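Local coordinates for protein polyketide synthase III (Ectocarpus siliculosus, PDB 4B0N) that is a type III polyketide synthase of phlorotannin monomer biosynthesis, probably an acyltransferase, that binds arachidonic acid in its pocket, at residues A[66-75]-A[230-238]; A[92-100]-A[105-113]. All blocks are in the same frame, centred on the assembly; numbering follows the deposited sequence.

Contact 1: residues A[66-75]-A[230-238]; sequences ASKCPGLESI and FDDNINDAI
L72 and F230 meet with their side chains set obliquely to one another. The leucine divides its two methyls between different partners: CD1 rests on the aromatic ring, 3.6 Å from F230 CD1, while CD2 turns to the main chain and sits 3.4 Å from D231 O, with F230 O equally near. CG stands opposite its own carbonyl carbon (chi1 -75°), and the extended chain beyond it brings the branch in to the 230-238 backbone. Farther along the same ring A66 takes over, its CB 3.7 Å from F230 CE1 and also against CZ. C69 adds a sulfur-aromatic contact, SG lying 5.3 Å from the centroid of the F230 ring at an oblique slant.

I75 makes the second apolar cluster. Its CG1 lies between the backbone N and the carbonyl carbon (chi1 56°), which splits the branches: I75 CD1 packs 3.6 Å from A237 CB, and I75 CG2 lies 3.8 Å from I234 CG1. D232 and I75 slide past each other in opposite directions, so OD1 of the aspartate lies alongside I75 CG1, with S74 CB close to both carboxylate oxygens. No hydrogen bond joins the segments; each is shaped internally. L72 O accepts from both S74 N and I75 N, and N233 N-caps the following helix, OD1 taking N235 N at 2.8 Å.

F230, a residue of the arachidonic acid pocket, also stacks on H240 and meets Y117 edge-to-face. The contact joins the end of helix 59-68 and the loop after it to the loop leading into helix 234-242 and that helix's first turn, with helix 79-84 packed against both sides: A66 and F230 touch Y83, and A237 touches L79 and I82.

Contact 2: residues A[92-100]-A[105-113]; sequences YFAVPDFTP and KGDPLFYPA. With ACD (arachidonic acid), chain D.
D97 holds the turn leaving strand 90-93 to the loop at 105-113 in the N-terminal half of this thiolase-like fold, and it does so from a type I beta turn, P96 to T99, closed by T99 N bonding to P96 O.

Hydrogen bonds come first. The D97 carboxylate grips two successive amides of the other arm, one per oxygen. OD1 receives F110 N at 2.7 Å through its syn lone pair, whereas OD2 receives Y111 N at 2.8 Å from above the carboxylate plane, 38° out of it. CG lies opposite the carbonyl carbon of D97 (chi1 -67°), which carries the group across to 105-113. With an alanine here, the N-H groups of F110 and Y111 would probably lose their acceptors and the F110-Y111 backbone would be free to shift away from the turn.

Among the charged groups, D107 OD2 comes 3.4 Å from P96 CD, but its strong partners lie outside: a salt bridge to K131 and a hydrogen bond from Y55.

Apolar and aromatic packing completes the joint. The V95 and F110 side chains cross obliquely, V95 CG1 against F110 CB, and P96 CG comes near L109 CD1. The Y111 ring stands nearly perpendicular to the D97 carboxylate, 83° between planes, with D97 CB at its edge; F110 CD2 lies 3.7 Å above one of its faces. Y111 OH bonds to S225 O, fixing the far end of the ring.

The last group is the lipid. F93 and F98 both belong to the arachidonic acid pocket: F93 CZ lies 3.7 Å from C18 of the fatty acid; the same carbon sits over one face of the F98 ring, toward its rim, and F98 CZ approaches C17 at 3.6 Å.

Overall arrangement
Both contacts lie on the same side of the chain's centre, and both border the tail of the bound arachidonic acid. Their centres are about 19 Å apart, yet their nearest atoms come to about 4 Å without touching. Along the chain, both arms of contact 2 fall between residues 66-75 and 230-238 of contact 1. The lipid bridges them: contact 2 supplies F93 and F98, and contact 1 supplies F230, whose CZ is 3.6 Å from C19 of the fatty acid. Y117 is a second link, its ring meeting both Y111 of contact 2 and F230 of contact 1. Together the two joints build part of the wall round the methyl end of the ligand.

Contact 1: residues A[66-75]-A[230-238]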
loop_
_atom_site.group_PDB
_atom_site.type_symbol
_atom_site.label_atom_id
_atom_site.label_comp_id
_atom_site.label_asym_id
_atom_site.label_seq_id
_atom_site.Cartn_x
_atom_site.Cartn_y
_atom_site.Cartn_z
ATOM N N ALA A 66 26.870 3.346 -19.413
ATOM C CA ALA A 66 26.800 1.917 -19.116
ATOM C C ALA A 66 28.076 1.178 -19.521
ATOM O O ALA A 66 28.549 0.302 -18.796
ATOM C CB ALA A 66 25.589 1.296 -19.792
ATOM N N SER A 67 28.625 1.543 -20.677
ATOM C CA SER A 67 29.801 0.872 -21.231
ATOM C C SER A 67 31.124 1.266 -20.561
ATOM O O SER A 67 32.096 0.510 -20.620
ATOM C CB SER A 67 29.877 1.080 -22.748
ATOM O OG SER A 67 29.692 2.442 -23.089
ATOM N N LYS A 68 31.157 2.438 -19.927
ATOM C CA LYS A 68 32.363 2.914 -19.242
ATOM C C LYS A 68 32.554 2.237 -17.880
ATOM O O LYS A 68 33.684 2.098 -17.406
ATOM C CB LYS A 68 32.342 4.441 -19.098
ATOM C CG LYS A 68 33.692 5.065 -18.766
ATOM C CD LYS A 68 33.663 6.577 -18.933
ATOM C CE LYS A 68 34.837 7.242 -18.226
ATOM N NZ LYS A 68 36.152 6.766 -18.739
ATOM N N CYS A 69 31.443 1.815 -17.270
ATOM C CA CYS A 69 31.436 1.125 -15.971
ATOM C C CYS A 69 32.389 -0.083 -15.933
ATOM O O CYS A 69 32.374 -0.912 -16.847
ATOM C CB CYS A 69 30.007 0.694 -15.614
ATOM S SG CYS A 69 29.811 -0.109 -14.002
ATOM N N PRO A 70 33.225 -0.180 -14.876
ATOM C CA PRO A 70 34.241 -1.234 -14.776
ATOM C C PRO A 70 33.689 -2.656 -14.635
ATOM O O PRO A 70 33.997 -3.518 -15.462
ATOM C CB PRO A 70 35.034 -0.845 -13.518
ATOM C CG PRO A 70 34.761 0.607 -13.326
ATOM C CD PRO A 70 33.340 0.782 -13.766
ATOM N N GLY A 71 32.878 -2.885 -13.603
ATOM C CA GLY A 71 32.422 -4.228 -13.248
ATOM C C GLY A 71 31.258 -4.777 -14.052
ATOM O O GLY A 71 30.333 -5.362 -13.484
ATOM N N LEU A 72 31.305 -4.593 -15.372
ATOM C CA LEU A 72 30.302 -5.149 -16.285
ATOM C C LEU A 72 30.952 -5.942 -17.420
ATOM O O LEU A 72 30.323 -6.201 -18.452
ATOM C CB LEU A 72 29.414 -4.039 -16.867
ATOM C CG LEU A 72 28.333 -3.370 -16.011
ATOM C CD1 LEU A 72 27.752 -2.180 -16.756
ATOM C CD2 LEU A 72 27.229 -4.343 -15.627
ATOM N N GLU A 73 32.206 -6.338 -17.218
ATOM C CA GLU A 73 33.000 -6.955 -18.281
ATOM C C GLU A 73 32.760 -8.465 -18.428
ATOM O O GLU A 73 33.668 -9.288 -18.262
ATOM C CB GLU A 73 34.485 -6.594 -18.130
ATOM C CG GLU A 73 34.759 -5.112 -18.377
ATOM C CD GLU A 73 36.204 -4.700 -18.154
ATOM O OE1 GLU A 73 37.060 -5.570 -17.889
ATOM O OE2 GLU A 73 36.484 -3.487 -18.251
ATOM N N SER A 74 31.508 -8.798 -18.737
ATOM C CA SER A 74 31.072 -10.151 -19.080
ATOM C C SER A 74 29.845 -10.035 -19.980
ATOM O O SER A 74 29.459 -10.990 -20.658
ATOM C CB SER A 74 30.734 -10.954 -17.822
ATOM O OG SER A 74 30.148 -12.204 -18.146
ATOM N N ILE A 75 29.246 -8.844 -19.971
ATOM C CA ILE A 75 28.055 -8.523 -20.758
ATOM C C ILE A 75 28.265 -7.247 -21.584
ATOM O O ILE A 75 27.315 -6.686 -22.134
ATOM C CB ILE A 75 26.816 -8.344 -19.853
ATOM C CG1 ILE A 75 27.081 -7.271 -18.790
ATOM C CG2 ILE A 75 26.417 -9.673 -19.217
ATOM C CD1 ILE A 75 25.841 -6.546 -18.319
ATOM N N PHE A 230 23.965 -1.610 -11.698
ATOM C CA PHE A 230 24.812 -2.086 -12.796
ATOM C C PHE A 230 25.543 -3.386 -12.447
ATOM O O PHE A 230 26.777 -3.432 -12.387
ATOM C CB PHE A 230 25.794 -1.002 -13.261
ATOM C CG PHE A 230 25.244 -0.094 -14.325
ATOM C CD1 PHE A 230 24.714 -0.616 -15.505
ATOM C CD2 PHE A 230 25.280 1.289 -14.164
ATOM C CE1 PHE A 230 24.214 0.223 -16.492
ATOM C CE2 PHE A 230 24.783 2.133 -15.147
ATOM C CZ PHE A 230 24.250 1.598 -16.312
ATOM N N ASP A 231 24.762 -4.434 -12.204
ATOM C CA ASP A 231 25.314 -5.744 -11.888
ATOM C C ASP A 231 25.660 -6.536 -13.147
ATOM O O ASP A 231 24.992 -6.409 -14.177
ATOM C CB ASP A 231 24.361 -6.533 -10.984
ATOM C CG ASP A 231 24.574 -6.233 -9.506
ATOM O OD1 ASP A 231 24.851 -5.065 -9.159
ATOM O OD2 ASP A 231 24.465 -7.171 -8.688
ATOM N N ASP A 232 26.711 -7.349 -13.040
ATOM C CA ASP A 232 27.229 -8.147 -14.149
ATOM C C ASP A 232 26.239 -9.249 -14.523
ATOM O O ASP A 232 26.533 -10.444 -14.425
ATOM C CB ASP A 232 28.596 -8.736 -13.780
ATOM C CG ASP A 232 29.474 -8.995 -14.992
ATOM O OD1 ASP A 232 29.058 -8.674 -16.128
ATOM O OD2 ASP A 232 30.593 -9.516 -14.801
ATOM N N ASN A 233 25.063 -8.814 -14.966
ATOM C CA ASN A 233 23.922 -9.680 -15.193
ATOM C C ASN A 233 23.187 -9.234 -16.449
ATOM O O ASN A 233 22.977 -8.038 -16.655
ATOM C CB ASN A 233 22.991 -9.611 -13.979
ATOM C CG ASN A 233 21.981 -10.737 -13.948
ATOM O OD1 ASN A 233 21.117 -10.842 -14.819
ATOM N ND2 ASN A 233 22.076 -11.581 -12.928
ATOM N N ILE A 234 22.801 -10.196 -17.282
ATOM C CA ILE A 234 22.083 -9.904 -18.527
ATOM C C ILE A 234 20.711 -9.300 -18.228
ATOM O O ILE A 234 20.302 -8.333 -18.871
ATOM C CB ILE A 234 21.940 -11.153 -19.436
ATOM C CG1 ILE A 234 23.313 -11.672 -19.885
ATOM C CG2 ILE A 234 21.104 -10.836 -20.667
ATOM C CD1 ILE A 234 23.970 -12.654 -18.934
ATOM N N ASN A 235 20.020 -9.865 -17.241
ATOM C CA ASN A 235 18.705 -9.379 -16.829
ATOM C C ASN A 235 18.736 -7.923 -16.360
ATOM O O ASN A 235 17.953 -7.102 -16.841
ATOM C CB ASN A 235 18.103 -10.292 -15.750
ATOM C CG ASN A 235 16.707 -9.867 -15.326
ATOM O OD1 ASN A 235 16.418 -9.766 -14.135
ATOM N ND2 ASN A 235 15.833 -9.613 -16.299
ATOM N N ASP A 236 19.649 -7.611 -15.441
ATOM C CA ASP A 236 19.790 -6.253 -14.905
ATOM C C ASP A 236 20.185 -5.228 -15.968
ATOM O O ASP A 236 19.679 -4.107 -15.966
ATOM C CB ASP A 236 20.782 -6.222 -13.737
ATOM C CG ASP A 236 20.119 -6.503 -12.394
ATOM O OD1 ASP A 236 19.091 -7.215 -12.357
ATOM O OD2 ASP A 236 20.634 -6.009 -11.369
ATOM N N ALA A 237 21.076 -5.623 -16.873
ATOM C CA ALA A 237 21.462 -4.781 -18.006
ATOM C C ALA A 237 20.253 -4.360 -18.845
ATOM O O ALA A 237 20.123 -3.190 -19.214
ATOM C CB ALA A 237 22.487 -5.496 -18.873
ATOM N N ILE A 238 19.374 -5.320 -19.134
ATOM C CA ILE A 238 18.136 -5.066 -19.875
ATOM C C ILE A 238 17.250 -4.073 -19.119
ATOM O O ILE A 238 16.760 -3.103 -19.703
ATOM C CB ILE A 238 17.356 -6.373 -20.161
ATOM C CG1 ILE A 238 18.189 -7.325 -21.023
ATOM C CG2 ILE A 238 16.043 -6.076 -20.871
ATOM C CD1 ILE A 238 17.682 -8.754 -21.038
#

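Contact 2: residues A[92-100]-A[105-113]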
loop_
_atom_site.group_PDB
_atom_site.type_symbol
_atom_site.label_atom_id
_atom_site.label_comp_id
_atom_site.label_asym_id
_atom_site.label_seq_id
_atom_site.Cartn_x
_atom_site.Cartn_y
_atom_site.Cartn_z
ATOM N N TYR A 92 13.819 10.094 -18.445
ATOM C CA TYR A 92 14.083 11.126 -17.440
ATOM C C TYR A 92 14.584 10.549 -16.116
ATOM O O TYR A 92 14.083 9.527 -15.645
ATOM C CB TYR A 92 12.824 11.967 -17.201
ATOM C CG TYR A 92 12.341 12.727 -18.418
ATOM C CD1 TYR A 92 11.711 12.068 -19.474
ATOM C CD2 TYR A 92 12.502 14.108 -18.507
ATOM C CE1 TYR A 92 11.271 12.761 -20.587
ATOM C CE2 TYR A 92 12.060 14.811 -19.616
ATOM C CZ TYR A 92 11.445 14.131 -20.651
ATOM O OH TYR A 92 11.006 14.819 -21.758
ATOM N N PHE A 93 15.573 11.218 -15.525
ATOM C CA PHE A 93 16.148 10.805 -14.245
ATOM C C PHE A 93 16.213 11.959 -13.242
ATOM O O PHE A 93 16.395 13.118 -13.619
ATOM C CB PHE A 93 17.549 10.215 -14.444
ATOM C CG PHE A 93 17.608 9.086 -15.439
ATOM C CD1 PHE A 93 16.822 7.948 -15.279
ATOM C CD2 PHE A 93 18.470 9.153 -16.527
ATOM C CE1 PHE A 93 16.883 6.909 -16.197
ATOM C CE2 PHE A 93 18.538 8.116 -17.443
ATOM C CZ PHE A 93 17.746 6.993 -17.278
ATOM N N ALA A 94 16.067 11.624 -11.962
ATOM C CA ALA A 94 16.132 12.606 -10.874
ATOM C C ALA A 94 17.567 12.894 -10.431
ATOM O O ALA A 94 17.829 13.889 -9.752
ATOM C CB ALA A 94 15.296 12.139 -9.691
ATOM N N VAL A 95 18.489 12.020 -10.822
ATOM C CA VAL A 95 19.887 12.133 -10.424
ATOM C C VAL A 95 20.752 12.519 -11.628
ATOM O O VAL A 95 20.539 12.005 -12.731
ATOM C CB VAL A 95 20.417 10.822 -9.798
ATOM C CG1 VAL A 95 21.358 11.140 -8.657
ATOM C CG2 VAL A 95 19.280 9.957 -9.274
ATOM N N PRO A 96 21.725 13.431 -11.425
ATOM C CA PRO A 96 22.593 13.864 -12.528
ATOM C C PRO A 96 23.650 12.842 -12.964
ATOM O O PRO A 96 24.326 13.063 -13.967
ATOM C CB PRO A 96 23.273 15.120 -11.968
ATOM C CG PRO A 96 23.247 14.939 -10.491
ATOM C CD PRO A 96 21.963 14.222 -10.201
ATOM N N ASP A 97 23.776 11.735 -12.232
ATOM C CA ASP A 97 24.814 10.725 -12.487
ATOM C C ASP A 97 24.850 10.162 -13.915
ATOM O O ASP A 97 25.815 9.489 -14.292
ATOM C CB ASP A 97 24.701 9.575 -11.482
ATOM C CG ASP A 97 25.021 10.004 -10.072
ATOM O OD1 ASP A 97 24.339 10.911 -9.562
ATOM O OD2 ASP A 97 25.960 9.446 -9.476
ATOM N N PHE A 98 23.812 10.437 -14.700
ATOM C CA PHE A 98 23.740 9.946 -16.076
ATOM C C PHE A 98 23.905 11.064 -17.105
ATOM O O PHE A 98 24.083 10.805 -18.299
ATOM C CB PHE A 98 22.442 9.167 -16.298
ATOM C CG PHE A 98 22.208 8.092 -15.275
ATOM C CD1 PHE A 98 23.013 6.957 -15.242
ATOM C CD2 PHE A 98 21.191 8.220 -14.334
ATOM C CE1 PHE A 98 22.805 5.966 -14.295
ATOM C CE2 PHE A 98 20.976 7.232 -13.384
ATOM C CZ PHE A 98 21.786 6.104 -13.364
ATOM N N THR A 99 23.846 12.304 -16.626
ATOM C CA THR A 99 24.124 13.482 -17.440
ATOM C C THR A 99 24.991 14.448 -16.627
ATOM O O THR A 99 24.506 15.493 -16.182
ATOM C CB THR A 99 22.827 14.185 -17.897
ATOM O OG1 THR A 99 22.040 14.542 -16.754
ATOM C CG2 THR A 99 22.012 13.281 -18.800
ATOM N N PRO A 100 26.280 14.100 -16.426
ATOM C CA PRO A 100 27.158 14.846 -15.515
ATOM C C PRO A 100 27.304 16.330 -15.863
ATOM O O PRO A 100 27.269 17.173 -14.964
ATOM C CB PRO A 100 28.508 14.127 -15.652
ATOM C CG PRO A 100 28.169 12.772 -16.168
ATOM C CD PRO A 100 27.003 12.996 -17.084
ATOM N N LYS A 105 22.885 23.490 -10.676
ATOM C CA LYS A 105 23.825 24.285 -9.894
ATOM C C LYS A 105 23.629 24.037 -8.395
ATOM O O LYS A 105 22.890 24.758 -7.723
ATOM C CB LYS A 105 23.667 25.772 -10.243
ATOM C CG LYS A 105 24.958 26.579 -10.208
ATOM C CD LYS A 105 25.143 27.308 -8.886
ATOM C CE LYS A 105 26.267 28.328 -8.985
ATOM N NZ LYS A 105 26.215 29.314 -7.873
ATOM N N GLY A 106 24.294 23.003 -7.887
ATOM C CA GLY A 106 24.184 22.626 -6.480
ATOM C C GLY A 106 23.479 21.303 -6.247
ATOM O O GLY A 106 22.854 21.106 -5.204
ATOM N N ASP A 107 23.577 20.401 -7.222
ATOM C CA ASP A 107 23.003 19.062 -7.119
ATOM C C ASP A 107 24.092 18.009 -7.333
ATOM O O ASP A 107 24.604 17.862 -8.443
ATOM C CB ASP A 107 21.870 18.877 -8.132
ATOM C CG ASP A 107 21.005 17.663 -7.830
ATOM O OD1 ASP A 107 20.732 17.401 -6.637
ATOM O OD2 ASP A 107 20.585 16.972 -8.786
ATOM N N PRO A 108 24.448 17.271 -6.267
ATOM C CA PRO A 108 25.600 16.373 -6.304
ATOM C C PRO A 108 25.364 15.060 -7.057
ATOM O O PRO A 108 24.223 14.680 -7.319
ATOM C CB PRO A 108 25.857 16.085 -4.824
ATOM C CG PRO A 108 24.514 16.192 -4.188
ATOM C CD PRO A 108 23.759 17.235 -4.963
ATOM N N LEU A 109 26.456 14.387 -7.398
ATOM C CA LEU A 109 26.405 13.046 -7.960
ATOM C C LEU A 109 26.140 12.047 -6.838
ATOM O O LEU A 109 26.902 11.968 -5.874
ATOM C CB LEU A 109 27.720 12.720 -8.676
ATOM C CG LEU A 109 27.902 13.052 -10.166
ATOM C CD1 LEU A 109 27.447 14.457 -10.552
ATOM C CD2 LEU A 109 29.357 12.833 -10.559
ATOM N N PHE A 110 25.053 11.293 -6.973
ATOM C CA PHE A 110 24.593 10.384 -5.927
ATOM C C PHE A 110 25.488 9.157 -5.750
ATOM O O PHE A 110 25.911 8.853 -4.633
ATOM C CB PHE A 110 23.142 9.965 -6.205
ATOM C CG PHE A 110 22.551 9.040 -5.175
ATOM C CD1 PHE A 110 22.511 9.398 -3.828
ATOM C CD2 PHE A 110 22.006 7.819 -5.558
ATOM C CE1 PHE A 110 21.960 8.546 -2.885
ATOM C CE2 PHE A 110 21.450 6.964 -4.621
ATOM C CZ PHE A 110 21.424 7.331 -3.283
ATOM N N TYR A 111 25.774 8.468 -6.853
ATOM C CA TYR A 111 26.531 7.216 -6.820
ATOM C C TYR A 111 28.024 7.456 -6.608
ATOM O O TYR A 111 28.553 8.467 -7.073
ATOM C CB TYR A 111 26.268 6.399 -8.088
ATOM C CG TYR A 111 24.804 6.062 -8.265
ATOM C CD1 TYR A 111 24.177 5.139 -7.425
ATOM C CD2 TYR A 111 24.038 6.680 -9.256
ATOM C CE1 TYR A 111 22.833 4.832 -7.570
ATOM C CE2 TYR A 111 22.692 6.376 -9.409
ATOM C CZ TYR A 111 22.097 5.454 -8.562
ATOM O OH TYR A 111 20.767 5.146 -8.701
ATOM N N PRO A 112 28.705 6.532 -5.895
ATOM C CA PRO A 112 30.117 6.715 -5.542
ATOM C C PRO A 112 31.029 6.844 -6.760
ATOM O O PRO A 112 30.794 6.194 -7.785
ATOM C CB PRO A 112 30.455 5.440 -4.756
ATOM C CG PRO A 112 29.427 4.447 -5.169
ATOM C CD PRO A 112 28.183 5.252 -5.383
ATOM N N ALA A 113 32.059 7.683 -6.631
ATOM C CA ALA A 113 33.052 7.902 -7.687
ATOM C C ALA A 113 33.801 6.614 -8.022
ATOM O O ALA A 113 34.522 6.534 -9.017
ATOM C CB ALA A 113 34.023 8.997 -7.275
HETATM C C1 ACD D . 8.013 -4.631 -13.904
HETATM C C2 ACD D . 7.769 -4.384 -12.431
HETATM C C3 ACD D . 8.555 -3.157 -11.977
HETATM C C4 ACD D . 9.049 -3.320 -10.545
HETATM C C5 ACD D . 10.152 -2.329 -10.262
HETATM C C6 ACD D . 10.753 -2.307 -9.075
HETATM C C7 ACD D . 11.844 -1.297 -8.813
HETATM C C8 ACD D . 13.186 -1.786 -9.300
HETATM C C9 ACD D . 14.113 -0.894 -9.647
HETATM C C10 ACD D . 15.470 -1.349 -10.131
HETATM C C11 ACD D . 15.696 -0.892 -11.550
HETATM C C12 ACD D . 16.826 -0.273 -11.880
HETATM C C13 ACD D . 17.041 0.172 -13.308
HETATM C C14 ACD D . 17.499 1.611 -13.357
HETATM C C15 ACD D . 17.566 2.236 -14.531
HETATM C C16 ACD D . 18.023 3.672 -14.616
HETATM C C17 ACD D . 19.529 3.703 -14.849
HETATM C C18 ACD D . 19.892 4.121 -16.268
HETATM C C19 ACD D . 21.060 3.284 -16.774
HETATM C C20 ACD D . 21.614 3.840 -18.066
HETATM O O1 ACD D . 7.033 -4.853 -14.652
#